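Local coordinates for protein putative phosphosugar isomerases (Salmonella typhimurium LT2, PDB 3FKJ) that belongs to the SIS-domain family and probably binds carbohydrate derivatives such as sugar phosphates, which it may isomerise, at residues 176-181 with 303-308; 220-225 with 267-272; 237-242 with 338-343. All coordinates share one frame; numbering follows the deposited sequence.

In the fold
The chain carries two parallel sheets, and all three contacts involve the second half, built round the four-stranded one. Contact 2 lies near the middle, at the ends of strands 213-218 and 263-268, in the region where, in related SIS domains, the sugar phosphate binds; a site here is an inference. Contact 1 sits about 17 Å from it, centre to centre, where helix 176-184 meets the loop before helix 313-331. Contact 3 is about 26 Å from contact 2 between centres and shares helix 223-238 with it, one at each end. Contacts 1 and 3 fall on opposite sides of the chain's centre, about 37 Å apart between centres. Contacts 2 and 3 also touch the second subunit.

Contact 1: 176-181 with 303-308; sequences YDELVS and DLSTDV
Glu178 reaches from helix 176-184 to the hydroxyl of Ser305, which donates a hydrogen bond of 2.6 Å from OG to Glu178 OE2. The hydroxyl meets that oxygen nearly along the extension of its C-O bond. To get there the glutamate takes an unusual course: chi1 of -113° falls about midway between two staggered positions, and the chain then bends at chi2. Ser305 is turned more conventionally, its OG set opposite the backbone N (chi1 170°), which turns OG toward the N-H groups of the residues that follow. There it accepts the backbone N-H of Asp307 and that of Val308, each at 2.9 Å from N to OG; the second is the straighter, at 168°. This is an ST turn and an ST motif sharing one oxygen, and with the glutamate three hydrogen bonds grip OG of the buried Ser305. The folded loop comes after strand 290-295 of the four-stranded sheet, while helix 176-184 precedes the first strand of that sheet, 213-218; Arg185 also ties the two, through Ser181 OG and Leu304 O. Asp307 comes in across the glutamate at about a right angle, its OD2 3.8 Å from Glu178 CG. The carboxylates approach to 4.3 Å between Glu178 OE2 and Asp307 OD2, close enough for mutual repulsion that might raise the proton affinity of either. Next to the polar pair, Val308 points its CG2 branch at the helix, 4.0 Å from Leu179 CB. Phe312 packs against Leu179 as well, and Tyr173 and Gln175 also touch Val308.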
ATOM      1  N   TYR A 176      21.001  10.048 -14.954  1.00 34.02           N
ATOM      2  CA  TYR A 176      21.867   9.815 -13.771  1.00 33.03           C
ATOM      3  C   TYR A 176      22.552  11.068 -13.234  1.00 34.47           C
ATOM      4  O   TYR A 176      22.488  11.379 -12.025  1.00 32.23           O
ATOM      5  CB  TYR A 176      22.926   8.770 -14.118  1.00 33.26           C
ATOM      6  CG  TYR A 176      23.835   8.328 -12.994  1.00 34.05           C
ATOM      7  CD1 TYR A 176      23.494   7.260 -12.188  1.00 32.26           C
ATOM      8  CD2 TYR A 176      25.059   8.965 -12.758  1.00 35.68           C
ATOM      9  CE1 TYR A 176      24.339   6.835 -11.169  1.00 26.71           C
ATOM     10  CE2 TYR A 176      25.913   8.530 -11.736  1.00 35.59           C
ATOM     11  CZ  TYR A 176      25.533   7.453 -10.967  1.00 30.99           C
ATOM     12  OH  TYR A 176      26.315   7.022  -9.955  1.00 34.20           O
ATOM     13  N   ASP A 177      23.230  11.773 -14.132  1.00 36.10           N
ATOM     14  CA  ASP A 177      23.968  12.957 -13.760  1.00 37.09           C
ATOM     15  C   ASP A 177      22.998  14.018 -13.254  1.00 38.00           C
ATOM     16  O   ASP A 177      23.294  14.721 -12.291  1.00 38.31           O
ATOM     17  CB  ASP A 177      24.780  13.500 -14.960  1.00 39.84           C
ATOM     18  CG  ASP A 177      26.028  12.663 -15.287  1.00 38.23           C
ATOM     19  OD1 ASP A 177      26.457  11.807 -14.485  1.00 38.97           O
ATOM     20  OD2 ASP A 177      26.592  12.885 -16.376  1.00 47.60           O
ATOM     21  N   GLU A 178      21.838  14.133 -13.901  1.00 39.39           N
ATOM     22  CA  GLU A 178      20.827  15.120 -13.495  1.00 40.84           C
ATOM     23  C   GLU A 178      20.320  14.882 -12.069  1.00 39.90           C
ATOM     24  O   GLU A 178      20.093  15.828 -11.318  1.00 40.18           O
ATOM     25  CB  GLU A 178      19.636  15.140 -14.462  1.00 40.60           C
ATOM     26  CG  GLU A 178      19.500  16.408 -15.264  1.00 47.60           C
ATOM     27  CD  GLU A 178      19.319  17.664 -14.396  1.00 59.71           C
ATOM     28  OE1 GLU A 178      20.260  18.483 -14.351  1.00 60.04           O
ATOM     29  OE2 GLU A 178      18.242  17.827 -13.769  1.00 69.05           O
ATOM     30  N   LEU A 179      20.148  13.619 -11.703  1.00 39.42           N
ATOM     31  CA  LEU A 179      19.592  13.280 -10.398  1.00 38.66           C
ATOM     32  C   LEU A 179      20.675  13.436  -9.320  1.00 37.16           C
ATOM     33  O   LEU A 179      20.393  13.892  -8.219  1.00 35.41           O
ATOM     34  CB  LEU A 179      18.968  11.878 -10.420  1.00 37.95           C
ATOM     35  CG  LEU A 179      17.970  11.477  -9.308  1.00 39.43           C
ATOM     36  CD1 LEU A 179      17.016  10.455  -9.819  1.00 36.09           C
ATOM     37  CD2 LEU A 179      18.678  10.959  -8.082  1.00 27.68           C
ATOM     38  N   VAL A 180      21.916  13.095  -9.665  1.00 38.45           N
ATOM     39  CA  VAL A 180      23.051  13.238  -8.766  1.00 38.53           C
ATOM     40  C   VAL A 180      23.297  14.695  -8.423  1.00 40.03           C
ATOM     41  O   VAL A 180      23.636  15.018  -7.281  1.00 41.65           O
ATOM     42  CB  VAL A 180      24.334  12.614  -9.364  1.00 38.85           C
ATOM     43  CG1 VAL A 180      25.577  13.122  -8.638  1.00 38.66           C
ATOM     44  CG2 VAL A 180      24.261  11.073  -9.331  1.00 35.96           C
ATOM     45  N   SER A 181      23.125  15.579  -9.400  1.00 40.69           N
ATOM     46  CA  SER A 181      23.353  17.004  -9.151  1.00 41.42           C
ATOM     47  C   SER A 181      22.088  17.605  -8.529  1.00 39.55           C
ATOM     48  O   SER A 181      22.197  18.528  -7.743  1.00 34.37           O
ATOM     49  CB  SER A 181      23.846  17.749 -10.416  1.00 41.68           C
ATOM     50  OG  SER A 181      22.781  18.205 -11.213  1.00 49.85           O
ATOM     51  N   ASP A 303      13.648  24.062  -8.253  1.00 46.94           N
ATOM     52  CA  ASP A 303      15.063  24.366  -8.051  1.00 46.63           C
ATOM     53  C   ASP A 303      15.959  23.135  -8.012  1.00 46.87           C
ATOM     54  O   ASP A 303      17.145  23.252  -8.216  1.00 44.74           O
ATOM     55  CB  ASP A 303      15.273  25.142  -6.747  1.00 46.74           C
ATOM     56  CG  ASP A 303      14.463  26.426  -6.686  1.00 45.23           C
ATOM     57  OD1 ASP A 303      14.208  27.025  -7.752  1.00 42.34           O
ATOM     58  OD2 ASP A 303      14.084  26.822  -5.560  1.00 43.07           O
ATOM     59  N   LEU A 304      15.425  21.959  -7.713  1.00 48.66           N
ATOM     60  CA  LEU A 304      16.236  20.732  -7.773  1.00 50.13           C
ATOM     61  C   LEU A 304      16.539  20.352  -9.222  1.00 52.30           C
ATOM     62  O   LEU A 304      17.673  20.035  -9.576  1.00 52.08           O
ATOM     63  CB  LEU A 304      15.529  19.554  -7.081  1.00 49.77           C
ATOM     64  CG  LEU A 304      15.482  19.600  -5.561  1.00 49.55           C
ATOM     65  CD1 LEU A 304      14.716  18.412  -5.029  1.00 42.07           C
ATOM     66  CD2 LEU A 304      16.896  19.662  -4.981  1.00 42.94           C
ATOM     67  N   SER A 305      15.511  20.394 -10.057  1.00 54.65           N
ATOM     68  CA  SER A 305      15.607  19.912 -11.422  1.00 56.57           C
ATOM     69  C   SER A 305      14.248  20.103 -12.049  1.00 59.09           C
ATOM     70  O   SER A 305      13.211  19.721 -11.454  1.00 60.74           O
ATOM     71  CB  SER A 305      15.962  18.412 -11.453  1.00 56.49           C
ATOM     72  OG  SER A 305      15.842  17.864 -12.752  1.00 54.55           O
ATOM     73  N   THR A 306      14.248  20.652 -13.257  1.00 59.52           N
ATOM     74  CA  THR A 306      13.040  20.718 -14.058  1.00 60.31           C
ATOM     75  C   THR A 306      12.767  19.357 -14.727  1.00 59.77           C
ATOM     76  O   THR A 306      11.689  19.159 -15.273  1.00 60.83           O
ATOM     77  CB  THR A 306      13.161  21.829 -15.114  1.00 61.38           C
ATOM     78  OG1 THR A 306      14.321  21.589 -15.923  1.00 61.21           O
ATOM     79  CG2 THR A 306      13.270  23.213 -14.429  1.00 59.21           C
ATOM     80  N   ASP A 307      13.738  18.434 -14.661  1.00 58.94           N
ATOM     81  CA  ASP A 307      13.649  17.115 -15.313  1.00 57.66           C
ATOM     82  C   ASP A 307      13.110  16.029 -14.387  1.00 54.57           C
ATOM     83  O   ASP A 307      12.155  15.339 -14.731  1.00 54.99           O
ATOM     84  CB  ASP A 307      15.035  16.636 -15.806  1.00 58.72           C
ATOM     85  CG  ASP A 307      15.607  17.484 -16.952  1.00 66.49           C
ATOM     86  OD1 ASP A 307      15.114  18.610 -17.187  1.00 74.17           O
ATOM     87  OD2 ASP A 307      16.574  17.018 -17.609  1.00 66.59           O
ATOM     88  N   VAL A 308      13.771  15.847 -13.245  1.00 50.11           N
ATOM     89  CA  VAL A 308      13.591  14.647 -12.396  1.00 46.23           C
ATOM     90  C   VAL A 308      13.256  14.975 -10.943  1.00 44.32           C
ATOM     91  O   VAL A 308      13.301  14.097 -10.076  1.00 41.74           O
ATOM     92  CB  VAL A 308      14.858  13.735 -12.435  1.00 46.09           C
ATOM     93  CG1 VAL A 308      15.209  13.408 -13.910  1.00 42.74           C
ATOM     94  CG2 VAL A 308      16.050  14.375 -11.701  1.00 43.10           C
TER

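Contact 2: 220-225 with 267-272; sequences GPSFGA and LQSSGR
The puckered ring of Pro221 turns its CG and CD to the hydroxyl of Ser269. Ser269 OG stands 3.6 Å from Pro221 CG, a van der Waals contact; Thr273 and Glu310 also touch the proline. The Phe223 side chain leaves the backbone away from 267-272, and its flat ring meets that of His246 with planes at about 45°. Beside the proline, Ser222 and Ser269 share a hydrogen bond, 2.6 Å from Ser222 OG to Ser269 OG. In both serines OG lies beside the backbone N, with chi1 near -60°, which brings the two oxygens together between the segments. Ser222 CB rests 3.5 Å from Leu267 O. The setting is that of a doubly wound parallel sheet: strands 213-218 and 263-268 are neighbours, the next strand after each lies on the outer side, and the loops leaving them form a crevice. Serine-rich loops of this kind hold the sugar phosphate in related SIS domains, so a binding role is plausible. Three residues after Ser222, in the first turn of helix 223-238, Ala225 CB packs on Leu267 CD1 at 3.8 Å. Asp277, on helix 274-286, accepts the backbone N-H of Ser269. Glu78 of the second subunit accepts that of Gly220.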
ATOM      1  N   GLY A 220       1.506   9.592  -6.234  1.00 30.18           N
ATOM      2  CA  GLY A 220       2.838   9.440  -6.845  1.00 32.14           C
ATOM      3  C   GLY A 220       3.983   9.411  -5.867  1.00 31.00           C
ATOM      4  O   GLY A 220       3.984   8.584  -4.958  1.00 30.26           O
ATOM      5  N   PRO A 221       4.969  10.323  -6.026  1.00 32.44           N
ATOM      6  CA  PRO A 221       6.170  10.224  -5.211  1.00 33.71           C
ATOM      7  C   PRO A 221       5.937  10.609  -3.743  1.00 33.06           C
ATOM      8  O   PRO A 221       6.764  10.300  -2.892  1.00 33.34           O
ATOM      9  CB  PRO A 221       7.107  11.260  -5.865  1.00 34.09           C
ATOM     10  CG  PRO A 221       6.182  12.288  -6.341  1.00 29.49           C
ATOM     11  CD  PRO A 221       5.016  11.522  -6.888  1.00 32.77           C
ATOM     12  N   SER A 222       4.852  11.343  -3.475  1.00 32.04           N
ATOM     13  CA  SER A 222       4.540  11.824  -2.132  1.00 29.84           C
ATOM     14  C   SER A 222       3.642  10.899  -1.278  1.00 30.79           C
ATOM     15  O   SER A 222       3.364  11.225  -0.116  1.00 31.03           O
ATOM     16  CB  SER A 222       3.850  13.190  -2.220  1.00 28.86           C
ATOM     17  OG  SER A 222       4.604  14.161  -2.899  1.00 32.17           O
ATOM     18  N   PHE A 223       3.146   9.791  -1.845  1.00 32.40           N
ATOM     19  CA  PHE A 223       2.210   8.977  -1.150  1.00 32.14           C
ATOM     20  C   PHE A 223       2.818   8.304   0.094  1.00 32.02           C
ATOM     21  O   PHE A 223       2.186   8.235   1.145  1.00 29.57           O
ATOM     22  CB  PHE A 223       1.518   7.974  -2.062  1.00 35.09           C
ATOM     23  CG  PHE A 223       0.547   7.120  -1.324  1.00 37.61           C
ATOM     24  CD1 PHE A 223      -0.595   7.680  -0.801  1.00 37.72           C
ATOM     25  CD2 PHE A 223       0.813   5.810  -1.058  1.00 48.78           C
ATOM     26  CE1 PHE A 223      -1.477   6.940  -0.059  1.00 35.88           C
ATOM     27  CE2 PHE A 223      -0.086   5.054  -0.334  1.00 54.44           C
ATOM     28  CZ  PHE A 223      -1.240   5.631   0.154  1.00 45.75           C
ATOM     29  N   GLY A 224       4.073   7.892   0.008  1.00 33.37           N
ATOM     30  CA  GLY A 224       4.753   7.312   1.171  1.00 33.10           C
ATOM     31  C   GLY A 224       4.799   8.283   2.335  1.00 30.82           C
ATOM     32  O   GLY A 224       4.547   7.928   3.482  1.00 30.71           O
ATOM     33  N   ALA A 225       5.168   9.498   2.031  1.00 30.84           N
ATOM     34  CA  ALA A 225       5.201  10.592   3.006  1.00 31.82           C
ATOM     35  C   ALA A 225       3.857  10.838   3.709  1.00 30.94           C
ATOM     36  O   ALA A 225       3.793  11.159   4.898  1.00 31.35           O
ATOM     37  CB  ALA A 225       5.660  11.857   2.330  1.00 31.59           C
ATOM     38  N   LEU A 267      -0.315  16.428   0.737  1.00 31.14           N
ATOM     39  CA  LEU A 267       1.074  16.595   0.332  1.00 30.06           C
ATOM     40  C   LEU A 267       1.111  16.519  -1.166  1.00 31.19           C
ATOM     41  O   LEU A 267       1.216  15.442  -1.717  1.00 29.86           O
ATOM     42  CB  LEU A 267       1.946  15.502   0.934  1.00 29.27           C
ATOM     43  CG  LEU A 267       1.853  15.334   2.461  1.00 26.12           C
ATOM     44  CD1 LEU A 267       2.865  14.342   2.844  1.00 23.64           C
ATOM     45  CD2 LEU A 267       2.065  16.646   3.206  1.00 25.46           C
ATOM     46  N   GLN A 268       0.988  17.685  -1.796  1.00 32.54           N
ATOM     47  CA  GLN A 268       0.910  17.824  -3.251  1.00 32.39           C
ATOM     48  C   GLN A 268       2.306  17.708  -3.899  1.00 32.20           C
ATOM     49  O   GLN A 268       3.311  18.213  -3.372  1.00 27.88           O
ATOM     50  CB  GLN A 268       0.253  19.170  -3.636  1.00 29.65           C
ATOM     51  CG  GLN A 268       0.041  19.359  -5.130  1.00 29.92           C
ATOM     52  CD  GLN A 268      -0.813  20.562  -5.482  1.00 33.90           C
ATOM     53  OE1 GLN A 268      -0.903  21.520  -4.712  1.00 33.29           O
ATOM     54  NE2 GLN A 268      -1.446  20.518  -6.662  1.00 31.28           N
ATOM     55  N   SER A 269       2.325  17.030  -5.044  1.00 30.55           N
ATOM     56  CA  SER A 269       3.542  16.738  -5.772  1.00 30.89           C
ATOM     57  C   SER A 269       3.684  17.622  -7.005  1.00 31.63           C
ATOM     58  O   SER A 269       2.684  18.159  -7.545  1.00 31.58           O
ATOM     59  CB  SER A 269       3.538  15.279  -6.270  1.00 31.51           C
ATOM     60  OG  SER A 269       3.464  14.346  -5.218  1.00 32.97           O
ATOM     61  N   SER A 270       4.933  17.763  -7.449  1.00 30.97           N
ATOM     62  CA  SER A 270       5.214  18.239  -8.785  1.00 30.89           C
ATOM     63  C   SER A 270       5.067  17.073  -9.750  1.00 30.88           C
ATOM     64  O   SER A 270       4.918  15.908  -9.351  1.00 31.21           O
ATOM     65  CB  SER A 270       6.646  18.783  -8.866  1.00 31.61           C
ATOM     66  OG  SER A 270       7.578  17.711  -8.852  1.00 31.93           O
ATOM     67  N   GLY A 271       5.169  17.376 -11.027  1.00 30.49           N
ATOM     68  CA  GLY A 271       5.263  16.359 -12.013  1.00 30.48           C
ATOM     69  C   GLY A 271       3.960  15.652 -12.285  1.00 33.54           C
ATOM     70  O   GLY A 271       2.878  16.222 -12.150  1.00 34.57           O
ATOM     71  N   ARG A 272       4.076  14.385 -12.669  1.00 34.87           N
ATOM     72  CA  ARG A 272       2.990  13.706 -13.412  1.00 35.10           C
ATOM     73  C   ARG A 272       1.661  13.469 -12.679  1.00 33.59           C
ATOM     74  O   ARG A 272       0.592  13.534 -13.326  1.00 31.52           O
ATOM     75  CB  ARG A 272       3.502  12.399 -13.997  1.00 33.28           C
ATOM     76  CG  ARG A 272       4.495  12.639 -15.142  1.00 33.44           C
ATOM     77  CD  ARG A 272       5.276  11.382 -15.456  1.00 33.44           C
ATOM     78  NE  ARG A 272       6.138  10.952 -14.357  1.00 38.21           N
ATOM     79  CZ  ARG A 272       6.804   9.791 -14.318  1.00 37.10           C
ATOM     80  NH1 ARG A 272       6.728   8.941 -15.312  1.00 37.01           N
ATOM     81  NH2 ARG A 272       7.562   9.470 -13.287  1.00 40.89           N
TER

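Contact 3: 237-242 with 338-343; sequences MQWINS and TRRYMW
Arg340 lays its guanidinium flat over one face of the Trp239 indole, planes tilted by 23° and centres 4.1 Å apart. CZ stands over the five-membered ring in a cation-pi contact, while CD, off-centre over the six-membered ring, adds a CH-pi contact of 4.3 Å to its centroid. The extended run of Arg340 from CG to NE carries CD and the guanidinium across the indole face. Thr338 meets the benzo end of the tryptophan with its methyl, 3.5 Å from CG2 to Trp239 CZ2, and His334 packs edge-to-face with the same ring. Trp239 is the first residue to leave helical phi/psi, with positive phi, as the chain turns out of helix 223-238. Arg339 bends at chi2 and brings its tip back toward the helix end. Its guanidinium is sandwiched: Met237, a selenomethionine, covers one face with CG, and Trp343 lies on the other. Met237 SE is 3.6 Å from Arg339 NH2. Arg339 NH1 bonds Thr338 O at 2.9 Å from above the carbonyl plane, and also Leu336 O; NH2 forms a salt bridge with Glu236. The stack borders the second subunit, whose Glu256 is the polar partner of Trp239. Glu259 of that subunit balances the Arg340 cation through NH1 while Trp239 stacks on it, so the guanidinium is fixed in rotation from both chains.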
HETATM    1  N   MSE A 237       2.643   9.518  17.395  1.00 31.79           N
HETATM    2  CA  MSE A 237       3.374  10.554  18.145  1.00 32.63           C
HETATM    3  C   MSE A 237       2.480  11.681  18.602  1.00 31.98           C
HETATM    4  O   MSE A 237       2.947  12.617  19.263  1.00 32.92           O
HETATM    5  CB  MSE A 237       4.521  11.091  17.311  1.00 29.63           C
HETATM    6  CG  MSE A 237       5.537  10.008  16.870  1.00 32.40           C
HETATM    7 SE   MSE A 237       7.357  10.714  16.516  0.75 25.18          SE
HETATM    8  CE  MSE A 237       7.895   9.432  15.240  1.00 26.73           C
ATOM      9  N   GLN A 238       1.194  11.577  18.264  1.00 28.12           N
ATOM     10  CA  GLN A 238       0.204  12.560  18.679  1.00 28.26           C
ATOM     11  C   GLN A 238      -1.079  11.984  19.196  1.00 28.85           C
ATOM     12  O   GLN A 238      -1.890  12.721  19.718  1.00 29.32           O
ATOM     13  CB  GLN A 238      -0.117  13.546  17.535  1.00 28.36           C
ATOM     14  CG  GLN A 238       0.983  14.507  17.180  1.00 29.92           C
ATOM     15  CD  GLN A 238       1.313  15.457  18.305  1.00 26.61           C
ATOM     16  OE1 GLN A 238       0.592  16.403  18.544  1.00 28.70           O
ATOM     17  NE2 GLN A 238       2.425  15.225  18.965  1.00 32.47           N
ATOM     18  N   TRP A 239      -1.282  10.683  19.055  1.00 28.72           N
ATOM     19  CA  TRP A 239      -2.563  10.034  19.359  1.00 29.37           C
ATOM     20  C   TRP A 239      -3.776  10.711  18.691  1.00 30.05           C
ATOM     21  O   TRP A 239      -4.787  10.898  19.328  1.00 27.31           O
ATOM     22  CB  TRP A 239      -2.804   9.853  20.863  1.00 31.26           C
ATOM     23  CG  TRP A 239      -1.703   9.196  21.600  1.00 27.16           C
ATOM     24  CD1 TRP A 239      -0.811   8.262  21.111  1.00 27.88           C
ATOM     25  CD2 TRP A 239      -1.395   9.355  22.998  1.00 31.86           C
ATOM     26  NE1 TRP A 239       0.060   7.880  22.111  1.00 29.34           N
ATOM     27  CE2 TRP A 239      -0.268   8.537  23.275  1.00 32.85           C
ATOM     28  CE3 TRP A 239      -1.956  10.116  24.046  1.00 30.42           C
ATOM     29  CZ2 TRP A 239       0.319   8.479  24.551  1.00 24.34           C
ATOM     30  CZ3 TRP A 239      -1.359  10.060  25.306  1.00 32.08           C
ATOM     31  CH2 TRP A 239      -0.241   9.236  25.543  1.00 31.06           C
ATOM     32  N   ILE A 240      -3.658  11.023  17.396  1.00 32.19           N
ATOM     33  CA  ILE A 240      -4.755  11.604  16.586  1.00 30.40           C
ATOM     34  C   ILE A 240      -5.167  10.550  15.558  1.00 31.18           C
ATOM     35  O   ILE A 240      -4.323   9.999  14.853  1.00 30.22           O
ATOM     36  CB  ILE A 240      -4.278  12.892  15.832  1.00 32.33           C
ATOM     37  CG1 ILE A 240      -4.011  14.034  16.815  1.00 34.06           C
ATOM     38  CG2 ILE A 240      -5.290  13.317  14.745  1.00 26.62           C
ATOM     39  CD1 ILE A 240      -3.007  15.111  16.285  1.00 28.83           C
ATOM     40  N   ASN A 241      -6.463  10.268  15.481  1.00 29.68           N
ATOM     41  CA  ASN A 241      -6.953   9.264  14.599  1.00 31.64           C
ATOM     42  C   ASN A 241      -6.643   9.710  13.179  1.00 31.77           C
ATOM     43  O   ASN A 241      -6.770  10.901  12.851  1.00 30.97           O
ATOM     44  CB  ASN A 241      -8.463   9.094  14.742  1.00 32.99           C
ATOM     45  CG  ASN A 241      -8.878   8.647  16.111  1.00 33.09           C
ATOM     46  OD1 ASN A 241      -8.672   7.496  16.485  1.00 31.51           O
ATOM     47  ND2 ASN A 241      -9.525   9.552  16.856  1.00 26.65           N
ATOM     48  N   SER A 242      -6.213   8.773  12.351  1.00 32.86           N
ATOM     49  CA  SER A 242      -5.774   9.130  11.015  1.00 32.86           C
ATOM     50  C   SER A 242      -5.825   7.954  10.062  1.00 31.36           C
ATOM     51  O   SER A 242      -5.669   6.774  10.460  1.00 30.42           O
ATOM     52  CB  SER A 242      -4.344   9.725  11.067  1.00 33.23           C
ATOM     53  OG  SER A 242      -3.933  10.249   9.825  1.00 33.98           O
ATOM     54  N   THR A 338       6.400  11.312  23.140  1.00 34.40           N
ATOM     55  CA  THR A 338       5.378  10.636  23.954  1.00 34.58           C
ATOM     56  C   THR A 338       5.023   9.242  23.428  1.00 34.46           C
ATOM     57  O   THR A 338       4.560   9.109  22.274  1.00 33.55           O
ATOM     58  CB  THR A 338       4.025  11.425  23.958  1.00 36.57           C
ATOM     59  OG1 THR A 338       4.233  12.778  24.350  1.00 33.89           O
ATOM     60  CG2 THR A 338       2.976  10.757  24.881  1.00 31.19           C
ATOM     61  N   ARG A 339       5.152   8.227  24.284  1.00 34.36           N
ATOM     62  CA  ARG A 339       4.597   6.874  24.023  1.00 34.83           C
ATOM     63  C   ARG A 339       3.897   6.279  25.251  1.00 35.39           C
ATOM     64  O   ARG A 339       4.338   6.466  26.381  1.00 34.97           O
ATOM     65  CB  ARG A 339       5.678   5.885  23.593  1.00 37.03           C
ATOM     66  CG  ARG A 339       6.507   6.291  22.418  1.00 36.67           C
ATOM     67  CD  ARG A 339       5.730   6.315  21.107  1.00 34.37           C
ATOM     68  NE  ARG A 339       6.645   6.612  20.002  1.00 34.22           N
ATOM     69  CZ  ARG A 339       7.118   7.825  19.690  1.00 32.64           C
ATOM     70  NH1 ARG A 339       6.725   8.921  20.324  1.00 34.07           N
ATOM     71  NH2 ARG A 339       7.966   7.950  18.694  1.00 35.78           N
ATOM     72  N   ARG A 340       2.797   5.556  25.054  1.00 34.45           N
ATOM     73  CA  ARG A 340       2.276   4.735  26.143  1.00 34.05           C
ATOM     74  C   ARG A 340       2.607   3.250  25.966  1.00 34.05           C
ATOM     75  O   ARG A 340       2.506   2.465  26.912  1.00 33.87           O
ATOM     76  CB  ARG A 340       0.778   4.976  26.376  1.00 33.74           C
ATOM     77  CG  ARG A 340      -0.119   4.694  25.203  1.00 31.34           C
ATOM     78  CD  ARG A 340      -1.486   5.238  25.442  1.00 29.80           C
ATOM     79  NE  ARG A 340      -2.168   5.547  24.196  1.00 29.07           N
ATOM     80  CZ  ARG A 340      -3.392   6.082  24.131  1.00 31.72           C
ATOM     81  NH1 ARG A 340      -4.082   6.340  25.239  1.00 35.70           N
ATOM     82  NH2 ARG A 340      -3.929   6.391  22.967  1.00 30.08           N
ATOM     83  N   TYR A 341       3.041   2.855  24.778  1.00 35.44           N
ATOM     84  CA  TYR A 341       3.368   1.442  24.563  1.00 35.59           C
ATOM     85  C   TYR A 341       4.779   1.208  24.099  1.00 35.35           C
ATOM     86  O   TYR A 341       5.489   0.383  24.664  1.00 32.74           O
ATOM     87  CB  TYR A 341       2.403   0.826  23.573  1.00 36.36           C
ATOM     88  CG  TYR A 341       0.972   0.968  23.978  1.00 33.60           C
ATOM     89  CD1 TYR A 341       0.533   0.551  25.236  1.00 36.54           C
ATOM     90  CD2 TYR A 341       0.050   1.547  23.114  1.00 39.19           C
ATOM     91  CE1 TYR A 341      -0.795   0.683  25.610  1.00 34.99           C
ATOM     92  CE2 TYR A 341      -1.285   1.691  23.482  1.00 36.55           C
ATOM     93  CZ  TYR A 341      -1.696   1.245  24.730  1.00 35.21           C
ATOM     94  OH  TYR A 341      -3.002   1.378  25.088  1.00 28.61           O
HETATM   95  N   MSE A 342       5.178   1.914  23.045  1.00 38.22           N
HETATM   96  CA  MSE A 342       6.503   1.715  22.455  1.00 40.06           C
HETATM   97  C   MSE A 342       7.611   2.078  23.437  1.00 41.19           C
HETATM   98  O   MSE A 342       7.622   3.166  24.022  1.00 40.02           O
HETATM   99  CB  MSE A 342       6.634   2.543  21.175  1.00 41.07           C
HETATM  100  CG  MSE A 342       7.807   2.168  20.313  1.00 41.19           C
HETATM  101 SE   MSE A 342       7.956   3.341  18.779  0.75 36.53          SE
HETATM  102  CE  MSE A 342       6.093   3.352  18.290  1.00 21.83           C
ATOM    103  N   TRP A 343       8.547   1.138  23.591  1.00 44.89           N
ATOM    104  CA  TRP A 343       9.652   1.218  24.535  1.00 45.36           C
ATOM    105  C   TRP A 343       9.164   1.235  25.978  1.00 46.20           C
ATOM    106  O   TRP A 343       9.865   1.721  26.843  1.00 48.03           O
ATOM    107  CB  TRP A 343      10.545   2.439  24.259  1.00 45.92           C
ATOM    108  CG  TRP A 343      10.873   2.657  22.817  1.00 51.54           C
ATOM    109  CD1 TRP A 343      11.440   1.759  21.957  1.00 58.48           C
ATOM    110  CD2 TRP A 343      10.675   3.864  22.064  1.00 57.99           C
ATOM    111  NE1 TRP A 343      11.596   2.328  20.712  1.00 58.81           N
ATOM    112  CE2 TRP A 343      11.142   3.621  20.753  1.00 60.69           C
ATOM    113  CE3 TRP A 343      10.153   5.133  22.372  1.00 63.99           C
ATOM    114  CZ2 TRP A 343      11.092   4.595  19.746  1.00 62.80           C
ATOM    115  CZ3 TRP A 343      10.118   6.101  21.375  1.00 64.11           C
ATOM    116  CH2 TRP A 343      10.580   5.824  20.079  1.00 62.82           C
TER